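Long-range contact in oxidoreductase, 2OG-Fe oxygenase family protein, putative, expressed (Oryza sativa subsp. japonica, PDB 5XOI), which is probably an iron(II)- and 2-oxoglutarate-dependent dioxygenase of the AlkB family, represented here by its oxygenase domain with manganese in the metal site: residues 8-20 against 180-194. Numbering follows the deposited sequence.
Sequences YLRPGMVLLKKFL and VDLESGDVLIFGGKS
Strands 13-16 and 187-190 run antiparallel, their axes 4.7 Å apart at closest approach, V14 pairing with I189 and L16 with V187 through two backbone hydrogen bonds each; they are neighbours in the larger sheet of the double-stranded beta-helix of 2-oxoglutarate oxygenases. V14, L16 and I189 share a face that packs on S100 of helix 87-106, and L16 CD1 lies 4.1 Å from I189 CG1. On the other face L15, its CG anti to the backbone N (chi1 169°), sends CD1 to L182 CD2 and CD2 to V180 CG2, each 3.7 Å away, and so joins this sheet to strand 178-182 of the four-stranded sheet. M13 CE rests on L188 CD1; F190, alongside M13, meets the ring of H199, a ligand of the manganese. K17 folds back, bent at chi2 and chi3, and NZ bridges D186 OD2 (2.6 Å, syn side) and E183 OE2 (2.8 Å, anti side). D186 OD2 also takes the N-H of E183 from above the carboxylate plane, while D186 OD1 accepts the N-H of K18. An alanine in place of D186 would probably leave K17 with E183 as its one carboxylate mate here and the amides of E183 and K18 without their acceptor. At the opposite end S194 OG donates to P11 O (2.6 Å) and accepts from R10 NE (2.9 Å).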
loop_
_atom_site.group_PDB
_atom_site.type_symbol
_atom_site.label_atom_id
_atom_site.label_comp_id
_atom_site.label_asym_id
_atom_site.label_seq_id
_atom_site.Cartn_x
_atom_site.Cartn_y
_atom_site.Cartn_z
ATOM N N TYR A 8 4.772 -15.937 4.548
ATOM C CA TYR A 8 6.120 -15.427 4.355
ATOM C C TYR A 8 6.450 -15.474 2.869
ATOM O O TYR A 8 6.484 -16.555 2.271
ATOM C CB TYR A 8 7.096 -16.280 5.165
ATOM C CG TYR A 8 8.539 -15.903 5.076
ATOM C CD1 TYR A 8 9.371 -16.475 4.122
ATOM C CD2 TYR A 8 9.093 -15.000 5.964
ATOM C CE1 TYR A 8 10.709 -16.136 4.047
ATOM C CE2 TYR A 8 10.428 -14.662 5.900
ATOM C CZ TYR A 8 11.231 -15.237 4.942
ATOM O OH TYR A 8 12.565 -14.905 4.890
ATOM N N LEU A 9 6.672 -14.308 2.261
ATOM C CA LEU A 9 6.932 -14.281 0.827
ATOM C C LEU A 9 8.415 -14.253 0.492
ATOM O O LEU A 9 8.820 -14.793 -0.540
ATOM C CB LEU A 9 6.252 -13.068 0.186
ATOM C CG LEU A 9 4.729 -12.975 0.299
ATOM C CD1 LEU A 9 4.223 -11.905 -0.652
ATOM C CD2 LEU A 9 4.078 -14.313 0.010
ATOM N N ARG A 10 9.215 -13.624 1.337
ATOM C CA ARG A 10 10.659 -13.528 1.211
ATOM C C ARG A 10 11.148 -12.747 2.424
ATOM O O ARG A 10 10.320 -12.198 3.173
ATOM C CB ARG A 10 11.074 -12.849 -0.099
ATOM C CG ARG A 10 10.210 -11.727 -0.577
ATOM C CD ARG A 10 10.786 -11.210 -1.888
ATOM N NE ARG A 10 11.986 -10.415 -1.637
ATOM C CZ ARG A 10 12.871 -10.077 -2.571
ATOM N NH1 ARG A 10 12.689 -10.462 -3.831
ATOM N NH2 ARG A 10 13.934 -9.353 -2.243
ATOM N N PRO A 11 12.457 -12.677 2.670
ATOM C CA PRO A 11 12.920 -12.014 3.895
ATOM C C PRO A 11 12.389 -10.588 4.024
ATOM O O PRO A 11 12.542 -9.749 3.128
ATOM C CB PRO A 11 14.445 -12.076 3.762
ATOM C CG PRO A 11 14.684 -13.332 2.999
ATOM C CD PRO A 11 13.562 -13.397 1.997
ATOM N N GLY A 12 11.705 -10.335 5.139
ATOM C CA GLY A 12 11.118 -9.035 5.399
ATOM C C GLY A 12 9.863 -8.732 4.614
ATOM O O GLY A 12 9.472 -7.567 4.523
ATOM N N MET A 13 9.203 -9.749 4.054
ATOM C CA MET A 13 7.983 -9.547 3.276
ATOM C C MET A 13 6.913 -10.518 3.756
ATOM O O MET A 13 7.019 -11.728 3.535
ATOM C CB MET A 13 8.248 -9.725 1.781
ATOM C CG MET A 13 7.064 -9.361 0.906
ATOM S SD MET A 13 7.551 -9.389 -0.818
ATOM C CE MET A 13 6.090 -8.680 -1.586
ATOM N N VAL A 14 5.879 -9.977 4.392
ATOM C CA VAL A 14 4.834 -10.755 5.039
ATOM C C VAL A 14 3.493 -10.297 4.485
ATOM O O VAL A 14 3.220 -9.094 4.428
ATOM C CB VAL A 14 4.876 -10.581 6.564
ATOM C CG1 VAL A 14 3.670 -11.239 7.222
ATOM C CG2 VAL A 14 6.171 -11.165 7.110
ATOM N N LEU A 15 2.655 -11.257 4.095
ATOM C CA LEU A 15 1.287 -10.996 3.666
ATOM C C LEU A 15 0.334 -11.453 4.768
ATOM O O LEU A 15 0.337 -12.628 5.154
ATOM C CB LEU A 15 0.982 -11.720 2.355
ATOM C CG LEU A 15 -0.482 -11.752 1.910
ATOM C CD1 LEU A 15 -1.014 -10.337 1.654
ATOM C CD2 LEU A 15 -0.613 -12.587 0.668
ATOM N N LEU A 16 -0.460 -10.521 5.281
ATOM C CA LEU A 16 -1.417 -10.792 6.353
ATOM C C LEU A 16 -2.795 -10.936 5.704
ATOM O O LEU A 16 -3.426 -9.943 5.319
ATOM C CB LEU A 16 -1.387 -9.682 7.400
ATOM C CG LEU A 16 -0.061 -9.447 8.122
ATOM C CD1 LEU A 16 0.805 -8.457 7.337
ATOM C CD2 LEU A 16 -0.291 -8.891 9.513
ATOM N N LYS A 17 -3.258 -12.176 5.568
ATOM C CA LYS A 17 -4.517 -12.421 4.867
ATOM C C LYS A 17 -5.699 -11.950 5.703
ATOM O O LYS A 17 -5.808 -12.287 6.886
ATOM C CB LYS A 17 -4.672 -13.909 4.542
ATOM C CG LYS A 17 -3.634 -14.459 3.577
ATOM C CD LYS A 17 -3.730 -13.827 2.199
ATOM C CE LYS A 17 -5.087 -14.078 1.559
ATOM N NZ LYS A 17 -5.233 -13.401 0.224
ATOM N N LYS A 18 -6.602 -11.190 5.075
ATOM C CA LYS A 18 -7.860 -10.772 5.705
ATOM C C LYS A 18 -7.614 -10.112 7.065
ATOM O O LYS A 18 -8.351 -10.319 8.031
ATOM C CB LYS A 18 -8.820 -11.959 5.837
ATOM C CG LYS A 18 -9.215 -12.599 4.500
ATOM C CD LYS A 18 -9.793 -11.571 3.533
ATOM C CE LYS A 18 -9.993 -12.157 2.124
ATOM N NZ LYS A 18 -10.953 -11.354 1.281
ATOM N N PHE A 19 -6.538 -9.327 7.148
ATOM C CA PHE A 19 -6.159 -8.719 8.421
ATOM C C PHE A 19 -7.136 -7.621 8.838
ATOM O O PHE A 19 -7.430 -7.466 10.031
ATOM C CB PHE A 19 -4.736 -8.166 8.311
ATOM C CG PHE A 19 -4.150 -7.711 9.610
ATOM C CD1 PHE A 19 -3.735 -8.633 10.558
ATOM C CD2 PHE A 19 -3.990 -6.357 9.875
ATOM C CE1 PHE A 19 -3.176 -8.210 11.768
ATOM C CE2 PHE A 19 -3.437 -5.923 11.080
ATOM C CZ PHE A 19 -3.032 -6.854 12.026
ATOM N N LEU A 20 -7.649 -6.847 7.877
ATOM C CA LEU A 20 -8.551 -5.739 8.191
ATOM C C LEU A 20 -9.930 -6.244 8.622
ATOM O O LEU A 20 -10.583 -6.990 7.888
ATOM C CB LEU A 20 -8.688 -4.821 6.973
ATOM C CG LEU A 20 -7.384 -4.174 6.502
ATOM C CD1 LEU A 20 -7.600 -3.319 5.236
ATOM C CD2 LEU A 20 -6.793 -3.326 7.609
ATOM N N VAL A 180 1.434 -12.549 -6.451
ATOM C CA VAL A 180 0.530 -12.908 -5.362
ATOM C C VAL A 180 -0.748 -12.099 -5.527
ATOM O O VAL A 180 -0.720 -10.941 -5.949
ATOM C CB VAL A 180 1.155 -12.665 -3.967
ATOM C CG1 VAL A 180 1.432 -11.172 -3.720
ATOM C CG2 VAL A 180 0.259 -13.240 -2.878
ATOM N N ASP A 181 -1.883 -12.720 -5.210
ATOM C CA ASP A 181 -3.141 -11.989 -5.212
ATOM C C ASP A 181 -3.317 -11.236 -3.899
ATOM O O ASP A 181 -3.206 -11.822 -2.812
ATOM C CB ASP A 181 -4.327 -12.926 -5.424
ATOM C CG ASP A 181 -4.436 -13.432 -6.850
ATOM O OD1 ASP A 181 -3.723 -12.951 -7.755
ATOM O OD2 ASP A 181 -5.267 -14.335 -7.060
ATOM N N LEU A 182 -3.632 -9.952 -4.002
ATOM C CA LEU A 182 -3.971 -9.133 -2.845
ATOM C C LEU A 182 -5.480 -8.949 -2.860
ATOM O O LEU A 182 -6.019 -8.250 -3.729
ATOM C CB LEU A 182 -3.232 -7.796 -2.873
ATOM C CG LEU A 182 -1.699 -7.893 -2.901
ATOM C CD1 LEU A 182 -1.077 -6.496 -2.998
ATOM C CD2 LEU A 182 -1.190 -8.609 -1.667
ATOM N N GLU A 183 -6.161 -9.620 -1.927
ATOM C CA GLU A 183 -7.616 -9.630 -1.839
ATOM C C GLU A 183 -8.076 -8.614 -0.807
ATOM O O GLU A 183 -7.298 -8.153 0.022
ATOM C CB GLU A 183 -8.134 -11.021 -1.450
ATOM C CG GLU A 183 -7.627 -12.156 -2.313
ATOM C CD GLU A 183 -8.179 -13.495 -1.861
ATOM O OE1 GLU A 183 -9.099 -14.019 -2.517
ATOM O OE2 GLU A 183 -7.699 -14.017 -0.838
ATOM N N SER A 184 -9.363 -8.276 -0.857
ATOM C CA SER A 184 -9.899 -7.275 0.064
ATOM C C SER A 184 -9.646 -7.674 1.517
ATOM O O SER A 184 -9.960 -8.795 1.932
ATOM C CB SER A 184 -11.399 -7.085 -0.173
ATOM O OG SER A 184 -11.851 -5.894 0.446
ATOM N N GLY A 185 -9.092 -6.738 2.287
ATOM C CA GLY A 185 -8.717 -6.951 3.664
ATOM C C GLY A 185 -7.277 -7.362 3.877
ATOM O O GLY A 185 -6.799 -7.308 5.018
ATOM N N ASP A 186 -6.570 -7.772 2.826
ATOM C CA ASP A 186 -5.176 -8.177 2.985
ATOM C C ASP A 186 -4.296 -6.975 3.316
ATOM O O ASP A 186 -4.522 -5.853 2.846
ATOM C CB ASP A 186 -4.640 -8.847 1.724
ATOM C CG ASP A 186 -5.240 -10.235 1.466
ATOM O OD1 ASP A 186 -6.003 -10.753 2.311
ATOM O OD2 ASP A 186 -4.931 -10.804 0.390
ATOM N N VAL A 187 -3.278 -7.214 4.137
ATOM C CA VAL A 187 -2.241 -6.223 4.402
ATOM C C VAL A 187 -0.910 -6.847 4.028
ATOM O O VAL A 187 -0.608 -7.964 4.450
ATOM C CB VAL A 187 -2.228 -5.755 5.869
ATOM C CG1 VAL A 187 -1.000 -4.864 6.132
ATOM C CG2 VAL A 187 -3.494 -4.991 6.178
ATOM N N LEU A 188 -0.141 -6.146 3.204
ATOM C CA LEU A 188 1.172 -6.603 2.766
ATOM C C LEU A 188 2.225 -5.677 3.356
ATOM O O LEU A 188 2.047 -4.456 3.348
ATOM C CB LEU A 188 1.266 -6.589 1.235
ATOM C CG LEU A 188 2.641 -6.904 0.658
ATOM C CD1 LEU A 188 2.979 -8.372 0.887
ATOM C CD2 LEU A 188 2.671 -6.580 -0.833
ATOM N N ILE A 189 3.308 -6.248 3.881
ATOM C CA ILE A 189 4.417 -5.470 4.429
ATOM C C ILE A 189 5.692 -5.904 3.725
ATOM O O ILE A 189 5.958 -7.101 3.624
ATOM C CB ILE A 189 4.558 -5.662 5.952
ATOM C CG1 ILE A 189 3.255 -5.296 6.661
ATOM C CG2 ILE A 189 5.710 -4.792 6.478
ATOM C CD1 ILE A 189 3.340 -5.335 8.163
ATOM N N PHE A 190 6.475 -4.944 3.226
ATOM C CA PHE A 190 7.833 -5.254 2.791
ATOM C C PHE A 190 8.824 -4.263 3.396
ATOM O O PHE A 190 8.690 -3.046 3.230
ATOM C CB PHE A 190 7.976 -5.351 1.251
ATOM C CG PHE A 190 7.347 -4.226 0.428
ATOM C CD1 PHE A 190 5.987 -4.228 0.121
ATOM C CD2 PHE A 190 8.152 -3.256 -0.164
ATOM C CE1 PHE A 190 5.428 -3.236 -0.690
ATOM C CE2 PHE A 190 7.607 -2.266 -0.975
ATOM C CZ PHE A 190 6.240 -2.247 -1.232
ATOM N N GLY A 191 9.804 -4.793 4.126
ATOM C CA GLY A 191 10.856 -3.981 4.708
ATOM C C GLY A 191 12.130 -4.793 4.822
ATOM O O GLY A 191 12.213 -5.896 4.267
ATOM N N GLY A 192 13.128 -4.261 5.523
ATOM C CA GLY A 192 14.385 -4.980 5.611
ATOM C C GLY A 192 14.942 -5.244 4.232
ATOM O O GLY A 192 14.924 -4.378 3.344
ATOM N N LYS A 193 15.419 -6.474 4.028
ATOM C CA LYS A 193 16.032 -6.809 2.748
ATOM C C LYS A 193 15.051 -6.770 1.584
ATOM O O LYS A 193 15.496 -6.790 0.431
ATOM C CB LYS A 193 16.693 -8.190 2.812
ATOM C CG LYS A 193 17.909 -8.241 3.716
ATOM C CD LYS A 193 18.637 -9.574 3.595
ATOM C CE LYS A 193 19.267 -9.951 4.924
ATOM N NZ LYS A 193 19.778 -8.732 5.616
ATOM N N SER A 194 13.740 -6.702 1.835
ATOM C CA SER A 194 12.761 -6.561 0.762
ATOM C C SER A 194 12.296 -5.124 0.544
ATOM O O SER A 194 11.381 -4.899 -0.256
ATOM C CB SER A 194 11.544 -7.453 1.031
ATOM O OG SER A 194 11.872 -8.809 0.814
HETATM O O HOH W 1 -3.168 -14.357 -1.758
#